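Local coordinates for pseudopodium-enriched atypical kinase 1 (Homo sapiens, PDB 6BHC), which is classed as an atypical, pseudokinase member of the protein kinase family, forms dimers by an unusual mode for a kinase fold, and probably works by protein-protein interactions rather than phosphate transfer, at residues 167-170 with 176-179; 315-318 with 322-325; 178-183 with 287-292; 349-354 with 412-417. The protein carries 1 engineered substitution. All coordinates share one frame; numbering follows the deposited sequence.

Contacts 1 and 3 both draw on helix 173-194 of the kinase fold and lie about 8 Å apart between centres, yet they differ in chemistry: contact 1 is a buried polar-aromatic join with a histidine-carboxylate bond, contact 3 a wholly apolar one nearer the middle of the chain. Contact 2, partly exposed, folds a loop back onto the start of helix 322-332 through a serine bond inside and a cation-pi pair at the surface; E177 of contact 1 reaches its serine. Contact 4, buried, is an aromatic-amide packing that joins helix 343-354 to helix 406-417. R178, common to contacts 1 and 3, bonds to the backbone of L354 in contact 4.

Contact 1 (167-170 with 176-179); sequences AQHG and YERQ
H169 of the short helix 166-171 turns back against Y176 and E177 in the first turns of helix 173-194. The polar link is one hydrogen bond, from H169 NE2 to E177 OE2, 2.8 Å long and fairly straight at 164°. The carboxylate oxygen lies close to the imidazole plane and accepts the N-H on its anti lone pair, while the two planes themselves are strongly turned, 69° apart. E177 reaches the ring with a chain extended beyond CG. Its other oxygen, OE1, is bonded to the hydroxyls of S319 and S322, which fixes the rotation of the carboxylate.

The aromatic part is an oblique meeting of the two rings. Y176 CD2 lies 3.4 Å from H169 CG, over one imidazole face but toward its rim, and H169 CB makes an off-centre CH-pi contact with the phenol. With CG of H169 swung anti to the backbone N (chi1 -169°), the imidazole can put one face on Y176 and its NE2 edge on E177. Cut back to an alanine here, the side chain would probably leave E177 OE2 without its donor and uncover one side of the Y176 ring.

Around this pair, H169 ND1 bonds to ND1 of H291, just beyond helix 277-289, and the Y176 hydroxyl bonds to the carbonyl of M289 at that helix's end. Helix 158-163 adds V162 against Y176, so three helices converge on the start of helix 173-194.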
loop_
_atom_site.group_PDB
_atom_site.type_symbol
_atom_site.label_atom_id
_atom_site.label_comp_id
_atom_site.label_asym_id
_atom_site.label_seq_id
_atom_site.Cartn_x
_atom_site.Cartn_y
_atom_site.Cartn_z
ATOM N N ALA A 167 28.938 -24.713 0.076
ATOM C CA ALA A 167 29.267 -24.362 -1.302
ATOM C C ALA A 167 28.652 -23.025 -1.698
ATOM O O ALA A 167 29.269 -22.246 -2.434
ATOM C CB ALA A 167 28.809 -25.468 -2.252
ATOM N N GLN A 168 27.436 -22.740 -1.222
ATOM C CA GLN A 168 26.803 -21.466 -1.547
ATOM C C GLN A 168 27.511 -20.297 -0.875
ATOM O O GLN A 168 27.524 -19.187 -1.421
ATOM C CB GLN A 168 25.327 -21.492 -1.151
ATOM C CG GLN A 168 24.441 -22.253 -2.127
ATOM C CD GLN A 168 24.377 -21.591 -3.491
ATOM O OE1 GLN A 168 24.115 -20.394 -3.603
ATOM N NE2 GLN A 168 24.623 -22.370 -4.539
ATOM N N HIS A 169 28.095 -20.519 0.303
ATOM C CA HIS A 169 28.871 -19.465 0.946
ATOM C C HIS A 169 30.108 -19.124 0.123
ATOM O O HIS A 169 30.481 -17.953 0.009
ATOM C CB HIS A 169 29.258 -19.890 2.363
ATOM C CG HIS A 169 29.823 -18.780 3.195
ATOM N ND1 HIS A 169 30.255 -18.968 4.490
ATOM C CD2 HIS A 169 30.020 -17.469 2.920
ATOM C CE1 HIS A 169 30.698 -17.821 4.976
ATOM N NE2 HIS A 169 30.567 -16.896 4.043
ATOM N N GLY A 170 30.740 -20.135 -0.473
ATOM C CA GLY A 170 31.892 -19.880 -1.321
ATOM C C GLY A 170 31.520 -19.250 -2.649
ATOM O O GLY A 170 32.235 -18.379 -3.151
ATOM N N TYR A 176 24.591 -15.333 1.026
ATOM C CA TYR A 176 24.562 -16.191 2.207
ATOM C C TYR A 176 24.766 -15.383 3.484
ATOM O O TYR A 176 24.040 -15.569 4.467
ATOM C CB TYR A 176 25.615 -17.295 2.102
ATOM C CG TYR A 176 25.693 -18.127 3.365
ATOM C CD1 TYR A 176 24.744 -19.107 3.630
ATOM C CD2 TYR A 176 26.694 -17.913 4.303
ATOM C CE1 TYR A 176 24.799 -19.857 4.790
ATOM C CE2 TYR A 176 26.757 -18.660 5.464
ATOM C CZ TYR A 176 25.808 -19.631 5.701
ATOM O OH TYR A 176 25.863 -20.379 6.855
ATOM N N GLU A 177 25.754 -14.486 3.493
ATOM C CA GLU A 177 26.041 -13.729 4.706
ATOM C C GLU A 177 24.962 -12.697 5.013
ATOM O O GLU A 177 24.868 -12.244 6.158
ATOM C CB GLU A 177 27.413 -13.059 4.602
ATOM C CG GLU A 177 28.561 -14.056 4.465
ATOM C CD GLU A 177 29.921 -13.453 4.769
ATOM O OE1 GLU A 177 29.990 -12.251 5.104
ATOM O OE2 GLU A 177 30.926 -14.188 4.677
ATOM N N ARG A 178 24.148 -12.318 4.024
ATOM C CA ARG A 178 22.983 -11.493 4.324
ATOM C C ARG A 178 21.899 -12.314 5.013
ATOM O O ARG A 178 21.253 -11.833 5.952
ATOM C CB ARG A 178 22.442 -10.841 3.050
ATOM C CG ARG A 178 21.256 -9.916 3.306
ATOM C CD ARG A 178 20.833 -9.141 2.067
ATOM N NE ARG A 178 19.725 -8.238 2.370
ATOM C CZ ARG A 178 19.872 -6.986 2.789
ATOM N NH1 ARG A 178 21.085 -6.473 2.950
ATOM N NH2 ARG A 178 18.808 -6.239 3.047
ATOM N N GLN A 179 21.684 -13.555 4.562
ATOM C CA GLN A 179 20.753 -14.441 5.258
ATOM C C GLN A 179 21.193 -14.689 6.693
ATOM O O GLN A 179 20.348 -14.833 7.584
ATOM C CB GLN A 179 20.626 -15.775 4.519
ATOM C CG GLN A 179 20.107 -15.677 3.095
ATOM C CD GLN A 179 19.969 -17.041 2.442
ATOM O OE1 GLN A 179 19.101 -17.831 2.809
ATOM N NE2 GLN A 179 20.835 -17.325 1.476
#

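Contact 2 (315-318 with 322-325)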
loop_
_atom_site.group_PDB
_atom_site.type_symbol
_atom_site.label_atom_id
_atom_site.label_comp_id
_atom_site.label_asym_id
_atom_site.label_seq_id
_atom_site.Cartn_x
_atom_site.Cartn_y
_atom_site.Cartn_z
ATOM N N ILE A 315 37.624 -13.480 11.168
ATOM C CA ILE A 315 36.582 -13.881 10.220
ATOM C C ILE A 315 37.017 -13.481 8.817
ATOM O O ILE A 315 37.435 -12.328 8.611
ATOM C CB ILE A 315 35.248 -13.239 10.589
ATOM C CG1 ILE A 315 34.746 -13.788 11.927
ATOM C CG2 ILE A 315 34.224 -13.472 9.489
ATOM C CD1 ILE A 315 33.410 -13.228 12.357
ATOM N N PRO A 316 36.954 -14.384 7.837
ATOM C CA PRO A 316 37.384 -14.034 6.479
ATOM C C PRO A 316 36.562 -12.886 5.906
ATOM O O PRO A 316 35.354 -12.791 6.124
ATOM C CB PRO A 316 37.166 -15.332 5.692
ATOM C CG PRO A 316 37.179 -16.412 6.726
ATOM C CD PRO A 316 36.569 -15.802 7.950
ATOM N N PHE A 317 37.240 -12.010 5.167
ATOM C CA PHE A 317 36.632 -10.809 4.592
ATOM C C PHE A 317 36.136 -11.153 3.191
ATOM O O PHE A 317 36.870 -11.064 2.207
ATOM C CB PHE A 317 37.640 -9.667 4.587
ATOM C CG PHE A 317 37.144 -8.411 3.936
ATOM C CD1 PHE A 317 35.962 -7.819 4.348
ATOM C CD2 PHE A 317 37.877 -7.803 2.928
ATOM C CE1 PHE A 317 35.511 -6.657 3.753
ATOM C CE2 PHE A 317 37.432 -6.639 2.333
ATOM C CZ PHE A 317 36.247 -6.064 2.748
ATOM N N ARG A 318 34.865 -11.551 3.100
ATOM C CA ARG A 318 34.315 -12.090 1.863
ATOM C C ARG A 318 33.075 -11.372 1.350
ATOM O O ARG A 318 32.696 -11.599 0.197
ATOM C CB ARG A 318 33.978 -13.580 2.037
ATOM C CG ARG A 318 35.150 -14.422 2.510
ATOM C CD ARG A 318 34.686 -15.747 3.084
ATOM N NE ARG A 318 34.110 -16.619 2.068
ATOM C CZ ARG A 318 33.665 -17.847 2.310
ATOM N NH1 ARG A 318 33.732 -18.348 3.537
ATOM N NH2 ARG A 318 33.156 -18.574 1.328
ATOM N N SER A 322 30.978 -8.871 6.277
ATOM C CA SER A 322 31.965 -9.625 7.043
ATOM C C SER A 322 32.600 -8.775 8.138
ATOM O O SER A 322 32.787 -9.251 9.264
ATOM C CB SER A 322 33.031 -10.185 6.103
ATOM O OG SER A 322 32.444 -11.020 5.118
ATOM N N ARG A 323 32.940 -7.519 7.834
ATOM C CA ARG A 323 33.584 -6.673 8.836
ATOM C C ARG A 323 32.637 -6.352 9.985
ATOM O O ARG A 323 33.047 -6.349 11.151
ATOM C CB ARG A 323 34.095 -5.382 8.195
ATOM C CG ARG A 323 34.990 -5.601 6.994
ATOM C CD ARG A 323 35.770 -4.346 6.643
ATOM N NE ARG A 323 36.959 -4.204 7.476
ATOM C CZ ARG A 323 38.135 -4.753 7.190
ATOM N NH1 ARG A 323 38.278 -5.480 6.089
ATOM N NH2 ARG A 323 39.166 -4.575 8.003
ATOM N N GLY A 324 31.370 -6.072 9.674
ATOM C CA GLY A 324 30.409 -5.782 10.725
ATOM C C GLY A 324 30.125 -6.985 11.604
ATOM O O GLY A 324 30.005 -6.855 12.825
ATOM N N LEU A 325 30.016 -8.170 10.999
ATOM C CA LEU A 325 29.818 -9.382 11.786
ATOM C C LEU A 325 31.039 -9.697 12.642
ATOM O O LEU A 325 30.899 -10.217 13.754
ATOM C CB LEU A 325 29.490 -10.558 10.867
ATOM C CG LEU A 325 28.128 -10.512 10.167
ATOM C CD1 LEU A 325 28.021 -11.624 9.133
ATOM C CD2 LEU A 325 26.997 -10.606 11.180
#
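F317 and R323 meet at the surface, where the arginine lies over one face of the phenyl ring. R323 NH1 sits 3.6 Å above the ring plane, over its centre, and CZ is 4.8 Å from the centroid, only 13° off the ring normal: a cation-pi pair. The guanidinium does not lie flat on the ring; its plane is turned 77° from it, and the group presents its edge to the phenyl face. The aliphatic part of the arginine also takes part, with R323 CG 3.4 Å from F317 CE1. A bend in the R323 chain at chi3 (82°) folds the charged end back over the ring, which the F317 side chain offers with CG anti to its own backbone N.

Deeper in, S322 at the start of helix 322-332 points its hydroxyl back to the loop. S322 OG accepts the backbone N-H of R318, with N and OG 3.2 Å apart and the bond fairly straight. The N-H of S319 reaches the same oxygen, and E177 of helix 173-194 is its strongest polar partner. P316 O packs on S322 CB at 3.5 Å. Farther along the helix, I315 CD1 comes to 4.2 Å from L325 O, and I315 N is bonded to the side-chain oxygen OE1 of Q326.

With two backbone N-H groups directed at S322 OG, its own proton would most likely go to the E177 carboxylate. This one buried hydroxyl thus ties the loop to two helices, whereas the outer arginine-phenyl pair adds charge-to-face attraction in a place open to solvent.

Contact 3 (178-183 with 287-292); sequences RQVCLL and YEMLHL
At the αE-αF interface of the kinase C-lobe, V180 and L183 of helix 173-194 (αE) meet M289 at the C-terminal end of helix 277-289 (αF). M289 carries most of the join. Its terminal methyl, CE, lies 3.8 Å from V180 CG1 and 3.9 Å from L183 CD1, nesting between the two side chains. The thioether bends at chi3 (66°), which brings that methyl round to the αE helix. V180 and M289 run past one another in opposite directions, and M289 CB is also within 4.0 Å of V180 CG1. L290, just past the end of the helix, adds its CD2 at 4.4 Å from the same valine methyl, CG1 of V180.

Here αF stops in a Schellman motif with H291 as its C-prime residue: L292 N bonds to Y287 O at 2.9 Å, and H291 N to E288 O. Replacing V180 by an alanine is likely to open a gap beside M289 CE and remove the methyl that L290 CD2 meets. M289 also touches L206, in the loop that is catalytic in active kinases. With no hydrogen bond between the two segments, the join rests on apolar burial and close fit, and a polar tie close by is the Y176 hydroxyl on M289 O.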
loop_
_atom_site.group_PDB
_atom_site.type_symbol
_atom_site.label_atom_id
_atom_site.label_comp_id
_atom_site.label_asym_id
_atom_site.label_seq_id
_atom_site.Cartn_x
_atom_site.Cartn_y
_atom_site.Cartn_z
ATOM N N ARG A 178 24.148 -12.318 4.024
ATOM C CA ARG A 178 22.983 -11.493 4.324
ATOM C C ARG A 178 21.899 -12.314 5.013
ATOM O O ARG A 178 21.253 -11.833 5.952
ATOM C CB ARG A 178 22.442 -10.841 3.050
ATOM C CG ARG A 178 21.256 -9.916 3.306
ATOM C CD ARG A 178 20.833 -9.141 2.067
ATOM N NE ARG A 178 19.725 -8.238 2.370
ATOM C CZ ARG A 178 19.872 -6.986 2.789
ATOM N NH1 ARG A 178 21.085 -6.473 2.950
ATOM N NH2 ARG A 178 18.808 -6.239 3.047
ATOM N N GLN A 179 21.684 -13.555 4.562
ATOM C CA GLN A 179 20.753 -14.441 5.258
ATOM C C GLN A 179 21.193 -14.689 6.693
ATOM O O GLN A 179 20.348 -14.833 7.584
ATOM C CB GLN A 179 20.626 -15.775 4.519
ATOM C CG GLN A 179 20.107 -15.677 3.095
ATOM C CD GLN A 179 19.969 -17.041 2.442
ATOM O OE1 GLN A 179 19.101 -17.831 2.809
ATOM N NE2 GLN A 179 20.835 -17.325 1.476
ATOM N N VAL A 180 22.505 -14.750 6.934
ATOM C CA VAL A 180 23.003 -14.915 8.295
ATOM C C VAL A 180 22.595 -13.728 9.158
ATOM O O VAL A 180 22.134 -13.897 10.293
ATOM C CB VAL A 180 24.531 -15.121 8.282
ATOM C CG1 VAL A 180 25.101 -15.002 9.686
ATOM C CG2 VAL A 180 24.871 -16.475 7.686
ATOM N N CYS A 181 22.737 -12.509 8.627
ATOM C CA CYS A 181 22.317 -11.325 9.373
ATOM C C CYS A 181 20.820 -11.350 9.657
ATOM O O CYS A 181 20.379 -10.934 10.735
ATOM C CB CYS A 181 22.693 -10.055 8.610
ATOM S SG CYS A 181 24.471 -9.731 8.501
ATOM N N LEU A 182 20.021 -11.833 8.702
ATOM C CA LEU A 182 18.575 -11.874 8.902
ATOM C C LEU A 182 18.189 -12.897 9.961
ATOM O O LEU A 182 17.274 -12.655 10.759
ATOM C CB LEU A 182 17.871 -12.171 7.579
ATOM C CG LEU A 182 17.687 -10.967 6.654
ATOM C CD1 LEU A 182 17.206 -11.409 5.282
ATOM C CD2 LEU A 182 16.714 -9.970 7.271
ATOM N N LEU A 183 18.866 -14.047 9.987
ATOM C CA LEU A 183 18.601 -15.026 11.035
ATOM C C LEU A 183 19.073 -14.519 12.392
ATOM O O LEU A 183 18.379 -14.691 13.401
ATOM C CB LEU A 183 19.270 -16.359 10.698
ATOM C CG LEU A 183 18.756 -17.067 9.444
ATOM C CD1 LEU A 183 19.411 -18.432 9.290
ATOM C CD2 LEU A 183 17.240 -17.194 9.479
ATOM N N TYR A 287 30.467 -17.069 14.423
ATOM C CA TYR A 287 31.541 -17.831 13.795
ATOM C C TYR A 287 31.013 -19.110 13.158
ATOM O O TYR A 287 31.384 -19.448 12.028
ATOM C CB TYR A 287 32.622 -18.153 14.826
ATOM C CG TYR A 287 33.591 -17.023 15.096
ATOM C CD1 TYR A 287 33.253 -15.970 15.941
ATOM C CD2 TYR A 287 34.854 -17.017 14.516
ATOM C CE1 TYR A 287 34.145 -14.941 16.192
ATOM C CE2 TYR A 287 35.750 -15.995 14.761
ATOM C CZ TYR A 287 35.392 -14.961 15.598
ATOM O OH TYR A 287 36.289 -13.947 15.838
ATOM N N GLU A 288 30.141 -19.833 13.867
ATOM C CA GLU A 288 29.660 -21.117 13.366
ATOM C C GLU A 288 28.773 -20.944 12.138
ATOM O O GLU A 288 28.874 -21.721 11.181
ATOM C CB GLU A 288 28.918 -21.862 14.476
ATOM C CG GLU A 288 29.817 -22.264 15.638
ATOM C CD GLU A 288 29.078 -23.011 16.733
ATOM O OE1 GLU A 288 27.896 -22.697 16.983
ATOM O OE2 GLU A 288 29.684 -23.918 17.344
ATOM N N MET A 289 27.903 -19.932 12.143
ATOM C CA MET A 289 27.072 -19.663 10.975
ATOM C C MET A 289 27.895 -19.241 9.765
ATOM O O MET A 289 27.437 -19.407 8.629
ATOM C CB MET A 289 26.033 -18.591 11.300
ATOM C CG MET A 289 25.002 -19.039 12.320
ATOM S SD MET A 289 23.702 -17.821 12.584
ATOM C CE MET A 289 22.899 -17.835 10.983
ATOM N N LEU A 290 29.095 -18.703 9.978
ATOM C CA LEU A 290 30.007 -18.381 8.892
ATOM C C LEU A 290 30.947 -19.536 8.564
ATOM O O LEU A 290 32.018 -19.309 7.988
ATOM C CB LEU A 290 30.807 -17.123 9.232
ATOM C CG LEU A 290 29.955 -15.863 9.380
ATOM C CD1 LEU A 290 30.818 -14.676 9.769
ATOM C CD2 LEU A 290 29.185 -15.578 8.097
ATOM N N HIS A 291 30.568 -20.764 8.927
ATOM C CA HIS A 291 31.340 -21.970 8.628
ATOM C C HIS A 291 32.737 -21.918 9.238
ATOM O O HIS A 291 33.699 -22.440 8.672
ATOM C CB HIS A 291 31.409 -22.221 7.120
ATOM C CG HIS A 291 30.071 -22.450 6.492
ATOM N ND1 HIS A 291 29.399 -21.472 5.792
ATOM C CD2 HIS A 291 29.265 -23.539 6.482
ATOM C CE1 HIS A 291 28.244 -21.952 5.365
ATOM N NE2 HIS A 291 28.138 -23.205 5.771
ATOM N N LEU A 292 32.852 -21.294 10.401
ATOM C CA LEU A 292 34.082 -21.281 11.168
ATOM C C LEU A 292 33.891 -22.062 12.463
ATOM O O LEU A 292 32.772 -22.155 12.975
ATOM C CB LEU A 292 34.514 -19.848 11.497
ATOM C CG LEU A 292 34.667 -18.901 10.306
ATOM C CD1 LEU A 292 34.938 -17.483 10.784
ATOM C CD2 LEU A 292 35.773 -19.382 9.381
#

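Contact 4 (349-354 with 412-417)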
loop_
_atom_site.group_PDB
_atom_site.type_symbol
_atom_site.label_atom_id
_atom_site.label_comp_id
_atom_site.label_asym_id
_atom_site.label_seq_id
_atom_site.Cartn_x
_atom_site.Cartn_y
_atom_site.Cartn_z
ATOM N N ILE A 349 23.162 -3.215 15.463
ATOM C CA ILE A 349 24.251 -3.468 14.528
ATOM C C ILE A 349 23.749 -4.282 13.342
ATOM O O ILE A 349 24.015 -3.947 12.182
ATOM C CB ILE A 349 25.417 -4.169 15.248
ATOM C CG1 ILE A 349 26.047 -3.227 16.278
ATOM C CG2 ILE A 349 26.457 -4.657 14.248
ATOM C CD1 ILE A 349 27.253 -3.802 16.985
ATOM N N LEU A 350 22.997 -5.352 13.616
ATOM C CA LEU A 350 22.467 -6.184 12.540
ATOM C C LEU A 350 21.526 -5.395 11.641
ATOM O O LEU A 350 21.554 -5.549 10.415
ATOM C CB LEU A 350 21.758 -7.402 13.128
ATOM C CG LEU A 350 22.674 -8.418 13.811
ATOM C CD1 LEU A 350 21.868 -9.398 14.643
ATOM C CD2 LEU A 350 23.508 -9.154 12.774
ATOM N N GLN A 351 20.685 -4.543 12.231
ATOM C CA GLN A 351 19.830 -3.676 11.426
ATOM C C GLN A 351 20.660 -2.732 10.568
ATOM O O GLN A 351 20.304 -2.448 9.417
ATOM C CB GLN A 351 18.888 -2.887 12.333
ATOM C CG GLN A 351 17.838 -3.736 13.026
ATOM C CD GLN A 351 17.137 -2.994 14.144
ATOM O OE1 GLN A 351 17.718 -2.113 14.778
ATOM N NE2 GLN A 351 15.881 -3.347 14.393
ATOM N N CYS A 352 21.776 -2.238 11.108
ATOM C CA CYS A 352 22.625 -1.333 10.343
ATOM C C CYS A 352 23.303 -2.051 9.183
ATOM O O CYS A 352 23.440 -1.486 8.093
ATOM C CB CYS A 352 23.666 -0.687 11.254
ATOM S SG CYS A 352 24.787 0.430 10.386
ATOM N N LEU A 353 23.743 -3.295 9.397
ATOM C CA LEU A 353 24.378 -4.039 8.314
ATOM C C LEU A 353 23.386 -4.388 7.212
ATOM O O LEU A 353 23.768 -4.477 6.040
ATOM C CB LEU A 353 25.032 -5.310 8.859
ATOM C CG LEU A 353 26.134 -5.145 9.908
ATOM C CD1 LEU A 353 26.696 -6.500 10.320
ATOM C CD2 LEU A 353 27.241 -4.234 9.398
ATOM N N LEU A 354 22.114 -4.583 7.562
ATOM C CA LEU A 354 21.112 -4.976 6.578
ATOM C C LEU A 354 20.579 -3.776 5.802
ATOM O O LEU A 354 20.546 -3.793 4.567
ATOM C CB LEU A 354 19.970 -5.720 7.270
ATOM C CG LEU A 354 20.312 -7.130 7.750
ATOM C CD1 LEU A 354 19.300 -7.607 8.776
ATOM C CD2 LEU A 354 20.364 -8.081 6.564
ATOM N N ALA A 412 10.618 -2.284 8.405
ATOM C CA ALA A 412 9.708 -1.310 8.998
ATOM C C ALA A 412 9.937 -1.182 10.499
ATOM O O ALA A 412 9.853 -0.078 11.047
ATOM C CB ALA A 412 8.257 -1.696 8.706
ATOM N N GLN A 413 10.222 -2.297 11.180
ATOM C CA GLN A 413 10.528 -2.234 12.607
ATOM C C GLN A 413 11.743 -1.358 12.868
ATOM O O GLN A 413 11.765 -0.575 13.824
ATOM C CB GLN A 413 10.773 -3.636 13.166
ATOM C CG GLN A 413 9.535 -4.487 13.359
ATOM C CD GLN A 413 9.826 -5.748 14.157
ATOM O OE1 GLN A 413 8.929 -6.545 14.428
ATOM N NE2 GLN A 413 11.086 -5.930 14.539
ATOM N N TYR A 414 12.766 -1.481 12.023
ATOM C CA TYR A 414 13.999 -0.731 12.212
ATOM C C TYR A 414 13.760 0.768 12.070
ATOM O O TYR A 414 14.047 1.546 12.986
ATOM C CB TYR A 414 15.039 -1.227 11.211
ATOM C CG TYR A 414 16.350 -0.481 11.211
ATOM C CD1 TYR A 414 16.921 -0.023 12.393
ATOM C CD2 TYR A 414 17.033 -0.261 10.024
ATOM C CE1 TYR A 414 18.130 0.649 12.384
ATOM C CE2 TYR A 414 18.236 0.404 10.005
ATOM C CZ TYR A 414 18.781 0.856 11.183
ATOM O OH TYR A 414 19.986 1.518 11.151
ATOM N N LEU A 415 13.215 1.190 10.926
ATOM C CA LEU A 415 13.075 2.617 10.654
ATOM C C LEU A 415 12.028 3.277 11.543
ATOM O O LEU A 415 12.112 4.483 11.802
ATOM C CB LEU A 415 12.731 2.838 9.183
ATOM C CG LEU A 415 13.789 2.342 8.196
ATOM C CD1 LEU A 415 13.411 2.707 6.771
ATOM C CD2 LEU A 415 15.154 2.907 8.557
ATOM N N ALA A 416 11.041 2.516 12.021
ATOM C CA ALA A 416 9.981 3.116 12.827
ATOM C C ALA A 416 10.487 3.519 14.207
ATOM O O ALA A 416 10.075 4.553 14.746
ATOM C CB ALA A 416 8.804 2.150 12.957
ATOM N N PHE A 417 11.380 2.721 14.791
ATOM C CA PHE A 417 11.833 2.940 16.157
ATOM C C PHE A 417 13.252 3.479 16.257
ATOM O O PHE A 417 13.693 3.802 17.366
ATOM C CB PHE A 417 11.726 1.637 16.962
ATOM C CG PHE A 417 10.314 1.184 17.188
ATOM C CD1 PHE A 417 9.670 0.384 16.258
ATOM C CD2 PHE A 417 9.628 1.566 18.328
ATOM C CE1 PHE A 417 8.367 -0.030 16.464
ATOM C CE2 PHE A 417 8.326 1.156 18.540
ATOM C CZ PHE A 417 7.694 0.358 17.607
#
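Y414 lays its ring against Q351, which covers one face of the phenol. Q351 CB is 3.5 Å from the ring centroid, 14° off the normal, and so sits over the ring's centre in a CH-pi contact. Past CB the glutamine chain is extended and runs across the ring toward the Y414 backbone, its amide plane inclined at 35° to the ring. OE1 of Q351 comes to 3.3 Å from Y414 CD1, while NE2 lies 3.9 Å from Y414 CB. At the other end of the ring the Q351 carbonyl oxygen is 3.6 Å from Y414 CE2, and the hydroxyl oxygen of Y414 stands 4.0 Å from C352 CA, so the phenol spans from the glutamine side chain to the backbone of the next residue, C352. Its CG is anti to the backbone N (chi1 176°), which carries the ring from helix 406-417 onto helix 343-354.

This is a helix-to-helix join between the last helix of the kinase C-lobe, αI in kinase nomenclature, and a helix that follows it in the chain. L423 of helix 420-430 packs on Y414, and L430 of the same helix on C352, while L185 of helix 173-194 lies against Q351.

Farther out, both helices are held at their C-terminal ends. The carbonyls of L353 and L354 are bonded to the guanidinium of R358, and R178 NH1 of helix 173-194 adds a second bond to L354 O. In helix 406-417 the carbonyl of L415 is bonded to R386 NE from helix 371-396.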